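Local coordinates for protein metallopeptidase containing co-catalytic metalloactive site (Shewanella denitrificans OS217, PDB 3B2Y) that probably acts as a zinc-dependent metallocarboxypeptidase of the M14 family, cleaving residues from peptide C termini, and holds a nickel ion in this crystal, at residues Glu16-Gln21 / Gly85-Leu90; Ala27-Leu32 / Asp50-Asn55. All coordinates share one frame; numbering follows the deposited sequence.

Contact 1. Residues Glu16-Gln21 / Gly85-Leu90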
loop_
_atom_site.group_PDB
_atom_site.type_symbol
_atom_site.label_atom_id
_atom_site.label_comp_id
_atom_site.label_asym_id
_atom_site.label_seq_id
_atom_site.Cartn_x
_atom_site.Cartn_y
_atom_site.Cartn_z
ATOM N N GLU A 16 -2.528 6.150 19.214
ATOM C CA GLU A 16 -1.948 5.731 20.477
ATOM C C GLU A 16 -0.730 4.818 20.257
ATOM O O GLU A 16 0.192 4.860 21.058
ATOM C CB GLU A 16 -2.980 5.035 21.360
ATOM C CG GLU A 16 -2.515 4.829 22.796
ATOM N N ILE A 17 -0.726 3.997 19.199
ATOM C CA ILE A 17 0.395 3.107 18.906
ATOM C C ILE A 17 1.645 3.954 18.719
ATOM O O ILE A 17 2.696 3.627 19.271
ATOM C CB ILE A 17 0.163 2.254 17.621
ATOM C CG1 ILE A 17 -1.022 1.260 17.786
ATOM C CG2 ILE A 17 1.478 1.551 17.164
ATOM C CD1 ILE A 17 -1.421 0.484 16.491
ATOM N N PHE A 18 1.522 5.055 17.970
ATOM C CA PHE A 18 2.694 5.866 17.616
ATOM C C PHE A 18 2.830 7.138 18.456
ATOM O O PHE A 18 3.842 7.847 18.375
ATOM C CB PHE A 18 2.723 6.102 16.105
ATOM C CG PHE A 18 2.898 4.830 15.315
ATOM C CD1 PHE A 18 4.156 4.229 15.222
ATOM C CD2 PHE A 18 1.817 4.217 14.720
ATOM C CE1 PHE A 18 4.325 3.039 14.527
ATOM C CE2 PHE A 18 1.960 3.034 14.034
ATOM C CZ PHE A 18 3.213 2.442 13.923
ATOM N N ASN A 19 1.831 7.397 19.286
ATOM C CA ASN A 19 1.761 8.590 20.128
ATOM C C ASN A 19 1.946 9.869 19.342
ATOM O O ASN A 19 2.701 10.764 19.736
ATOM C CB ASN A 19 2.778 8.514 21.278
ATOM C CG ASN A 19 2.502 9.537 22.367
ATOM O OD1 ASN A 19 1.382 10.075 22.481
ATOM N ND2 ASN A 19 3.520 9.807 23.193
ATOM N N CYS A 20 1.273 9.958 18.201
ATOM C CA CYS A 20 1.337 11.165 17.432
ATOM C C CYS A 20 0.126 11.271 16.551
ATOM O O CYS A 20 -0.683 10.361 16.491
ATOM C CB CYS A 20 2.608 11.133 16.582
ATOM S SG CYS A 20 2.643 9.851 15.369
ATOM N N GLN A 21 0.010 12.394 15.865
ATOM C CA GLN A 21 -1.001 12.564 14.863
ATOM C C GLN A 21 -0.627 11.883 13.567
ATOM O O GLN A 21 0.573 11.729 13.200
ATOM C CB GLN A 21 -1.197 14.052 14.594
ATOM C CG GLN A 21 -2.548 14.383 13.999
ATOM C CD GLN A 21 -2.957 15.861 14.326
ATOM O OE1 GLN A 21 -3.736 16.094 15.228
ATOM N NE2 GLN A 21 -2.409 16.819 13.591
ATOM N N GLY A 85 0.522 1.588 9.069
ATOM C CA GLY A 85 0.335 0.128 9.038
ATOM C C GLY A 85 1.622 -0.569 8.660
ATOM O O GLY A 85 2.022 -1.561 9.299
HETATM N N MSE A 86 2.325 -0.035 7.665
HETATM C CA MSE A 86 3.607 -0.620 7.287
HETATM C C MSE A 86 4.668 -0.508 8.354
HETATM O O MSE A 86 5.448 -1.412 8.562
HETATM C CB MSE A 86 4.111 -0.022 5.985
HETATM C CG MSE A 86 5.134 -0.963 5.304
HETATM SE SE MSE A 86 5.696 -0.220 3.596
HETATM C CE MSE A 86 3.850 0.016 2.859
ATOM N N LEU A 87 4.730 0.636 9.014
ATOM C CA LEU A 87 5.645 0.821 10.119
ATOM C C LEU A 87 5.382 -0.156 11.268
ATOM O O LEU A 87 6.334 -0.679 11.883
ATOM C CB LEU A 87 5.609 2.274 10.577
ATOM C CG LEU A 87 6.632 2.792 11.550
ATOM C CD1 LEU A 87 8.051 2.395 11.135
ATOM C CD2 LEU A 87 6.457 4.305 11.554
ATOM N N HIS A 88 4.104 -0.428 11.551
ATOM C CA HIS A 88 3.692 -1.390 12.567
ATOM C C HIS A 88 4.154 -2.801 12.162
ATOM O O HIS A 88 4.760 -3.530 12.944
ATOM C CB HIS A 88 2.146 -1.332 12.722
ATOM C CG HIS A 88 1.601 -2.193 13.818
ATOM N ND1 HIS A 88 1.104 -3.462 13.580
ATOM C CD2 HIS A 88 1.484 -1.986 15.149
ATOM C CE1 HIS A 88 0.698 -3.992 14.722
ATOM N NE2 HIS A 88 0.919 -3.119 15.689
ATOM N N PHE A 89 3.983 -3.087 10.876
ATOM C CA PHE A 89 4.374 -4.350 10.266
ATOM C C PHE A 89 5.883 -4.550 10.394
ATOM O O PHE A 89 6.315 -5.565 10.875
ATOM C CB PHE A 89 3.903 -4.354 8.828
ATOM C CG PHE A 89 4.341 -5.518 8.047
ATOM C CD1 PHE A 89 3.859 -6.763 8.347
ATOM C CD2 PHE A 89 5.223 -5.358 6.992
ATOM C CE1 PHE A 89 4.273 -7.857 7.620
ATOM C CE2 PHE A 89 5.622 -6.452 6.245
ATOM C CZ PHE A 89 5.146 -7.686 6.564
ATOM N N LEU A 90 6.645 -3.543 10.029
ATOM C CA LEU A 90 8.124 -3.528 10.133
ATOM C C LEU A 90 8.618 -3.703 11.559
ATOM O O LEU A 90 9.586 -4.436 11.827
ATOM C CB LEU A 90 8.678 -2.219 9.597
ATOM C CG LEU A 90 8.505 -2.069 8.097
ATOM C CD1 LEU A 90 9.173 -0.808 7.640
ATOM C CD2 LEU A 90 9.007 -3.282 7.323
#
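Phe18 reaches from the turn of a small beta hairpin to helix 81-92, which lies against the mixed beta sheet of this M14 peptidase's alpha/beta fold. The hairpin pairs strands 14-15 and 20-21, and a G1 beta bulge, with Asn19 and Cys20 opposite Ser15, shapes its end. At the far end of the phenyl ring, CE1 of Phe18 lies 3.8 Å from CG of Leu87, while its CZ points edge-on, near the ring plane, at the backbone N of His88, also at 3.8 Å. Beside it, Ile17 crosses His88 at about a right angle, its CD1 4.0 Å from the imidazole CD2. CG2 of Ile17 sits 3.5 Å above the plane of the Phe18 ring, offset toward its rim, so the neighbours pack on each other and on the helix. Cutting Phe18 back to an alanine is likely to open a gap beside Leu87 and leave CG2 of Ile17 without the ring edge it rests over. Further out, Val257 touches both Ile17 and His88, and Asp254 accepts the backbone N-H groups of Glu16 and Ile17. With chi1 at -175° the imidazole swings away from the His88 backbone N, CD2 on the Ile17 side and ND1 hydrogen-bonded to OG of Ser261.

Contact 2. Residues Ala27-Leu32 / Asp50-Asn55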
loop_
_atom_site.group_PDB
_atom_site.type_symbol
_atom_site.label_atom_id
_atom_site.label_comp_id
_atom_site.label_asym_id
_atom_site.label_seq_id
_atom_site.Cartn_x
_atom_site.Cartn_y
_atom_site.Cartn_z
ATOM N N ALA A 27 7.864 12.562 12.310
ATOM C CA ALA A 27 7.838 11.409 13.208
ATOM C C ALA A 27 7.844 10.148 12.379
ATOM O O ALA A 27 8.562 9.214 12.708
ATOM C CB ALA A 27 6.597 11.428 14.092
ATOM N N PHE A 28 7.024 10.126 11.332
ATOM C CA PHE A 28 6.981 8.948 10.441
ATOM C C PHE A 28 8.363 8.610 9.907
ATOM O O PHE A 28 8.848 7.470 10.064
ATOM C CB PHE A 28 6.000 9.177 9.292
ATOM C CG PHE A 28 5.880 8.000 8.366
ATOM C CD1 PHE A 28 5.229 6.859 8.750
ATOM C CD2 PHE A 28 6.499 8.037 7.134
ATOM C CE1 PHE A 28 5.148 5.801 7.897
ATOM C CE2 PHE A 28 6.439 6.998 6.272
ATOM C CZ PHE A 28 5.796 5.869 6.639
ATOM N N TYR A 29 9.019 9.605 9.307
ATOM C CA TYR A 29 10.302 9.331 8.692
ATOM C C TYR A 29 11.327 8.860 9.748
ATOM O O TYR A 29 12.116 7.952 9.484
ATOM C CB TYR A 29 10.798 10.565 7.945
ATOM C CG TYR A 29 10.237 10.721 6.554
ATOM C CD1 TYR A 29 10.676 9.911 5.513
ATOM C CD2 TYR A 29 9.347 11.729 6.238
ATOM C CE1 TYR A 29 10.198 10.068 4.194
ATOM C CE2 TYR A 29 8.866 11.882 4.904
ATOM C CZ TYR A 29 9.286 11.051 3.913
ATOM O OH TYR A 29 8.764 11.236 2.653
ATOM N N ALA A 30 11.340 9.519 10.902
ATOM C CA ALA A 30 12.186 9.115 12.063
ATOM C C ALA A 30 11.965 7.678 12.511
ATOM O O ALA A 30 12.928 6.911 12.634
ATOM C CB ALA A 30 12.011 10.136 13.273
ATOM N N GLN A 31 10.705 7.265 12.696
ATOM C CA GLN A 31 10.426 5.905 13.134
ATOM C C GLN A 31 10.808 4.905 12.050
ATOM O O GLN A 31 11.400 3.856 12.340
ATOM C CB GLN A 31 8.944 5.762 13.563
ATOM C CG GLN A 31 8.586 6.496 14.894
ATOM N N LEU A 32 10.449 5.214 10.803
ATOM C CA LEU A 32 10.740 4.342 9.654
ATOM C C LEU A 32 12.258 4.064 9.547
ATOM O O LEU A 32 12.695 2.968 9.318
ATOM C CB LEU A 32 10.290 5.053 8.388
ATOM C CG LEU A 32 10.672 4.376 7.091
ATOM C CD1 LEU A 32 10.073 2.945 7.089
ATOM C CD2 LEU A 32 10.156 5.202 5.883
ATOM N N ASP A 50 9.247 18.690 -2.208
ATOM C CA ASP A 50 9.080 19.521 -1.021
ATOM C C ASP A 50 9.989 19.027 0.090
ATOM O O ASP A 50 9.617 19.040 1.255
ATOM C CB ASP A 50 7.614 19.566 -0.583
ATOM C CG ASP A 50 6.766 20.459 -1.451
ATOM O OD1 ASP A 50 7.325 21.221 -2.295
ATOM O OD2 ASP A 50 5.528 20.455 -1.255
ATOM N N SER A 51 11.193 18.597 -0.299
ATOM C CA SER A 51 12.246 18.094 0.606
ATOM C C SER A 51 12.029 16.692 1.177
ATOM O O SER A 51 12.839 16.218 1.972
ATOM C CB SER A 51 12.506 19.100 1.740
ATOM O OG SER A 51 13.385 20.165 1.319
ATOM N N PHE A 52 10.934 16.024 0.807
ATOM C CA PHE A 52 10.621 14.682 1.270
ATOM C C PHE A 52 10.951 13.617 0.237
ATOM O O PHE A 52 10.457 13.661 -0.872
ATOM C CB PHE A 52 9.141 14.545 1.575
ATOM C CG PHE A 52 8.591 15.569 2.504
ATOM C CD1 PHE A 52 9.025 15.631 3.804
ATOM C CD2 PHE A 52 7.619 16.464 2.067
ATOM C CE1 PHE A 52 8.524 16.587 4.687
ATOM C CE2 PHE A 52 7.114 17.411 2.941
ATOM C CZ PHE A 52 7.588 17.482 4.247
ATOM N N ALA A 53 11.754 12.651 0.628
ATOM C CA ALA A 53 12.162 11.569 -0.253
ATOM C C ALA A 53 11.086 10.548 -0.450
ATOM O O ALA A 53 10.310 10.216 0.464
ATOM C CB ALA A 53 13.438 10.904 0.265
ATOM N N ILE A 54 11.030 10.031 -1.664
ATOM C CA ILE A 54 10.178 8.903 -2.010
ATOM C C ILE A 54 11.115 7.714 -2.192
ATOM O O ILE A 54 11.825 7.598 -3.201
ATOM C CB ILE A 54 9.340 9.141 -3.291
ATOM C CG1 ILE A 54 8.392 10.337 -3.020
ATOM C CG2 ILE A 54 8.622 7.839 -3.659
ATOM C CD1 ILE A 54 7.906 11.015 -4.260
ATOM N N ASN A 55 11.162 6.868 -1.161
ATOM C CA ASN A 55 12.144 5.821 -1.034
ATOM C C ASN A 55 11.543 4.445 -1.294
ATOM O O ASN A 55 10.420 4.112 -0.819
ATOM C CB ASN A 55 12.730 5.908 0.359
ATOM C CG ASN A 55 13.604 7.137 0.539
ATOM O OD1 ASN A 55 14.301 7.572 -0.386
ATOM N ND2 ASN A 55 13.588 7.678 1.718
#
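Tyr29 spans the distance between helix 25-39 and strand 52-58, the second strand of an antiparallel hairpin at the protein surface, and illustrates how one long side chain can join two elements whose backbones stay well apart: the nearest CA atoms, those of Tyr29 and Phe52, are 9.2 Å from each other. Tyr29 CG stands anti to the carbonyl carbon (chi1 -83°), which carries the ring out from the helix toward the strand. The polar part is a single hydrogen bond, in which OH of Tyr29 donates to the main-chain O of Ala53 at 2.9 Å. The angle at the carbonyl oxygen is 143° and the donor is tilted 23° from the carbonyl plane; relative to the tyrosine ring, the acceptor lies at the edge, near its plane. Apolar contact is made by Phe52, whose side chain crosses that of Tyr29 at about a right angle. CE2 of Tyr29 meets CD1 of Phe52 at 3.9 Å. OH of Tyr29 is 3.5 Å from CB of Phe52. Pro111 touches both aromatic side chains, extending the cluster to helix 111-115, and Leu108 adds to the tyrosine's surroundings. Ile54 is backbone-bonded to Leu46 and Gly47, which pairs the strand with strand 42-49. Because the acceptor is a main-chain carbonyl, the bond itself requires no particular side chain at Ala53; the polar half of the link rests on the phenol hydroxyl.

Overall arrangement
From the N terminus, the chain passes through the small hairpin of strands 14-15 and 20-21, whose turn supplies the first half of contact 1, and enters helix 25-39, which supplies the first half of contact 2. Contact 2 closes first, a short loop with 17 residues between its segments, when the chain returns along strand 52-58. Contact 1 closes only at helix 81-92, after strand 68-73 of the central sheet, so the shorter loop lies wholly within the longer one. The two contacts meet where helix 81-92 packs on helix 25-39: Leu87 on Phe28, Gln31 and Leu32, and Leu90 on Leu32. Together they tie the N-terminal hairpin turn to helix 81-92 and helix 25-39 to the two-stranded sheet of 42-49 and 52-58.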